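Local coordinates for protein putative cytochrome P450 hydroxylase (PDB 6GMF) that probably acts as a heme-dependent cytochrome P450 monooxygenase, using molecular oxygen to oxidise terpenes, at residues V269-L274 with K331-F336. Sequence-based numbering, arbitrary orientation.
Sequences VVEEVL and KGHLAF. With HEM (protoporphyrin IX containing Fe), chain B.
His333 joins the loop to the helix through a hydrogen bond to Glu271, its NE2 donating to Glu271 OE1 at 2.8 Å. The bond is fairly straight and lies in the imidazole plane, but it reaches the acceptor from above the carboxylate plane, the two planes being 34° apart. On the other nitrogen, His333 ND1 accepts the backbone N-H of Ala335 at 3.1 Å. Histidine suits this place because one ring can donate from one nitrogen and accept at the other, and the two in-plane bonds fix its rotation. Its CG lies between the backbone N and the carbonyl carbon (chi1 75°), which turns the ring edge, and with it ND1, toward the Ala335 amide further along the same loop. With an alanine here, Glu271 OE1 and the Ala335 amide would probably lose these partners, and the loop would be freer to shift. The other Glu271 oxygen, OE2, forms a salt bridge with Arg350 of helix 346-363, which should favour the charged carboxylate.

Apolar packing continues from the ring toward the heme. Leu274 CB lies over one imidazole face in a CH-pi contact, 4.2 Å from the ring centroid of His333. The same CB is 3.9 Å from Ala335 CB, whose small methyl fits close to the helix backbone, 3.5 Å from Leu274 O. Branching farther out, Leu274 CD1 reaches Phe336 CE2 at 3.6 Å. The Phe336 ring then turns its edge to the porphyrin, with CE1 3.6 Å from HEM C3B, and its side chain also touches the axial ligand Cys343.

Helix 266-276 carries the P450 ExxR motif, Glu272 with Arg275, while Phe336 opens the signature heme-binding loop leading to Cys343; the packing of this helix against the start of that loop is characteristic of the proximal side of the P450 fold.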
loop_
_atom_site.group_PDB
_atom_site.type_symbol
_atom_site.label_atom_id
_atom_site.label_comp_id
_atom_site.label_asym_id
_atom_site.label_seq_id
_atom_site.Cartn_x
_atom_site.Cartn_y
_atom_site.Cartn_z
ATOM N N VAL A 269 13.660 -4.176 9.809
ATOM C CA VAL A 269 12.883 -3.078 10.281
ATOM C C VAL A 269 11.627 -3.019 9.399
ATOM O O VAL A 269 10.502 -2.951 9.919
ATOM C CB VAL A 269 13.665 -1.750 10.273
ATOM C CG1 VAL A 269 12.779 -0.578 10.655
ATOM C CG2 VAL A 269 14.887 -1.793 11.212
ATOM N N VAL A 270 11.835 -3.073 8.085
ATOM C CA VAL A 270 10.737 -2.922 7.153
ATOM C C VAL A 270 9.708 -4.042 7.378
ATOM O O VAL A 270 8.484 -3.795 7.345
ATOM C CB VAL A 270 11.239 -2.848 5.706
ATOM C CG1 VAL A 270 10.101 -2.973 4.710
ATOM C CG2 VAL A 270 12.014 -1.567 5.458
ATOM N N GLU A 271 10.159 -5.289 7.521
ATOM C CA GLU A 271 9.226 -6.401 7.743
ATOM C C GLU A 271 8.482 -6.211 9.067
ATOM O O GLU A 271 7.296 -6.468 9.120
ATOM C CB GLU A 271 9.909 -7.766 7.720
ATOM C CG GLU A 271 10.476 -8.135 6.375
ATOM C CD GLU A 271 9.460 -8.048 5.251
ATOM O OE1 GLU A 271 8.506 -8.834 5.258
ATOM O OE2 GLU A 271 9.662 -7.195 4.371
ATOM N N GLU A 272 9.153 -5.738 10.121
ATOM C CA GLU A 272 8.464 -5.606 11.401
ATOM C C GLU A 272 7.487 -4.425 11.356
ATOM O O GLU A 272 6.462 -4.522 12.029
ATOM C CB GLU A 272 9.417 -5.594 12.593
ATOM C CG GLU A 272 8.786 -5.324 13.949
ATOM C CD GLU A 272 7.818 -6.376 14.470
ATOM O OE1 GLU A 272 7.424 -7.281 13.654
ATOM O OE2 GLU A 272 7.544 -6.365 15.710
ATOM N N VAL A 273 7.752 -3.360 10.568
ATOM C CA VAL A 273 6.749 -2.288 10.414
ATOM C C VAL A 273 5.558 -2.814 9.608
ATOM O O VAL A 273 4.407 -2.524 9.954
ATOM C CB VAL A 273 7.384 -1.056 9.738
ATOM C CG1 VAL A 273 6.359 0.013 9.420
ATOM C CG2 VAL A 273 8.491 -0.496 10.620
ATOM N N LEU A 274 5.819 -3.590 8.564
ATOM C CA LEU A 274 4.761 -4.193 7.774
ATOM C C LEU A 274 3.804 -4.977 8.668
ATOM O O LEU A 274 2.586 -4.869 8.522
ATOM C CB LEU A 274 5.319 -5.062 6.662
ATOM C CG LEU A 274 5.826 -4.267 5.463
ATOM C CD1 LEU A 274 6.719 -5.111 4.610
ATOM C CD2 LEU A 274 4.707 -3.683 4.622
ATOM N N LYS A 331 8.015 -13.763 9.602
ATOM C CA LYS A 331 7.572 -14.631 8.520
ATOM C C LYS A 331 6.076 -14.909 8.676
ATOM O O LYS A 331 5.593 -15.164 9.774
ATOM C CB LYS A 331 8.342 -15.955 8.483
ATOM C CG LYS A 331 9.777 -15.868 7.988
ATOM C CD LYS A 331 10.335 -17.229 7.577
ATOM C CE LYS A 331 10.305 -18.239 8.710
ATOM N NZ LYS A 331 11.266 -17.885 9.778
ATOM N N GLY A 332 5.357 -14.817 7.564
ATOM C CA GLY A 332 3.947 -15.141 7.518
ATOM C C GLY A 332 3.042 -13.951 7.774
ATOM O O GLY A 332 1.812 -14.098 7.725
ATOM N N HIS A 333 3.586 -12.737 7.964
ATOM C CA HIS A 333 2.665 -11.563 8.009
ATOM C C HIS A 333 1.900 -11.416 6.686
ATOM O O HIS A 333 2.336 -11.865 5.623
ATOM C CB HIS A 333 3.343 -10.259 8.361
ATOM C CG HIS A 333 4.151 -9.675 7.251
ATOM N ND1 HIS A 333 3.579 -9.083 6.127
ATOM C CD2 HIS A 333 5.497 -9.633 7.099
ATOM C CE1 HIS A 333 4.535 -8.672 5.325
ATOM N NE2 HIS A 333 5.762 -8.986 5.927
ATOM N N LEU A 334 0.696 -10.821 6.770
ATOM C CA LEU A 334 -0.224 -10.716 5.624
ATOM C C LEU A 334 -0.355 -9.261 5.095
ATOM O O LEU A 334 -1.331 -8.907 4.453
ATOM C CB LEU A 334 -1.588 -11.200 6.092
ATOM C CG LEU A 334 -1.635 -12.637 6.591
ATOM C CD1 LEU A 334 -3.072 -13.021 6.938
ATOM C CD2 LEU A 334 -1.094 -13.565 5.531
ATOM N N ALA A 335 0.635 -8.409 5.343
ATOM C CA ALA A 335 0.579 -7.002 4.936
ATOM C C ALA A 335 0.406 -6.863 3.416
ATOM O O ALA A 335 -0.141 -5.851 2.990
ATOM C CB ALA A 335 1.755 -6.213 5.413
ATOM N N PHE A 336 0.943 -7.813 2.620
ATOM C CA PHE A 336 0.862 -7.773 1.176
ATOM C C PHE A 336 -0.250 -8.681 0.643
ATOM O O PHE A 336 -0.301 -8.951 -0.559
ATOM C CB PHE A 336 2.233 -8.153 0.594
ATOM C CG PHE A 336 3.279 -7.085 0.724
ATOM C CD1 PHE A 336 3.062 -5.818 0.225
ATOM C CD2 PHE A 336 4.500 -7.331 1.338
ATOM C CE1 PHE A 336 4.005 -4.822 0.283
ATOM C CE2 PHE A 336 5.446 -6.331 1.421
ATOM C CZ PHE A 336 5.222 -5.080 0.883
HETATM C CHA HEM B . -2.297 -5.854 -4.233
HETATM C CHB HEM B . -0.663 -4.207 -0.127
HETATM C CHC HEM B . 2.505 -1.485 -2.573
HETATM C CHD HEM B . 0.597 -2.847 -6.690
HETATM C C1A HEM B . -2.092 -5.667 -2.886
HETATM C C2A HEM B . -2.774 -6.444 -1.909
HETATM C C3A HEM B . -2.323 -5.949 -0.728
HETATM C C4A HEM B . -1.373 -4.937 -1.022
HETATM C CMA HEM B . -2.744 -6.313 0.674
HETATM C CAA HEM B . -3.783 -7.544 -2.090
HETATM C CBA HEM B . -5.220 -7.026 -2.371
HETATM C CGA HEM B . -6.255 -8.131 -2.410
HETATM O O1A HEM B . -5.940 -9.309 -2.105
HETATM O O2A HEM B . -7.442 -7.730 -2.650
HETATM C C1B HEM B . 0.358 -3.285 -0.410
HETATM C C2B HEM B . 1.175 -2.613 0.566
HETATM C C3B HEM B . 2.068 -1.829 -0.094
HETATM C C4B HEM B . 1.806 -2.050 -1.519
HETATM C CMB HEM B . 0.972 -2.798 2.016
HETATM C CAB HEM B . 3.196 -0.955 0.412
HETATM C CBB HEM B . 3.686 -1.165 1.590
HETATM C C1C HEM B . 2.339 -1.627 -3.905
HETATM C C2C HEM B . 3.115 -0.945 -4.903
HETATM C C3C HEM B . 2.529 -1.370 -6.084
HETATM C C4C HEM B . 1.434 -2.215 -5.795
HETATM C CMC HEM B . 4.371 -0.154 -4.678
HETATM C CAC HEM B . 2.893 -1.064 -7.468
HETATM C CBC HEM B . 3.724 -0.119 -7.838
HETATM C C1D HEM B . -0.366 -3.754 -6.332
HETATM C C2D HEM B . -1.250 -4.412 -7.338
HETATM C C3D HEM B . -2.043 -5.263 -6.654
HETATM C C4D HEM B . -1.659 -5.125 -5.245
HETATM C CMD HEM B . -1.141 -4.117 -8.825
HETATM C CAD HEM B . -3.107 -6.152 -7.233
HETATM C CBD HEM B . -2.678 -7.598 -7.530
HETATM C CGD HEM B . -3.820 -8.472 -8.005
HETATM O O1D HEM B . -3.507 -9.512 -8.608
HETATM O O2D HEM B . -5.013 -8.151 -7.761
HETATM N NA HEM B . -1.220 -4.744 -2.330
HETATM N NB HEM B . 0.798 -2.914 -1.606
HETATM N NC HEM B . 1.297 -2.357 -4.444
HETATM N ND HEM B . -0.721 -4.181 -5.071
HETATM FE FE HEM B . 0.088 -3.653 -3.381
HETATM O O HOH W 1 -1.511 -2.085 -3.249
#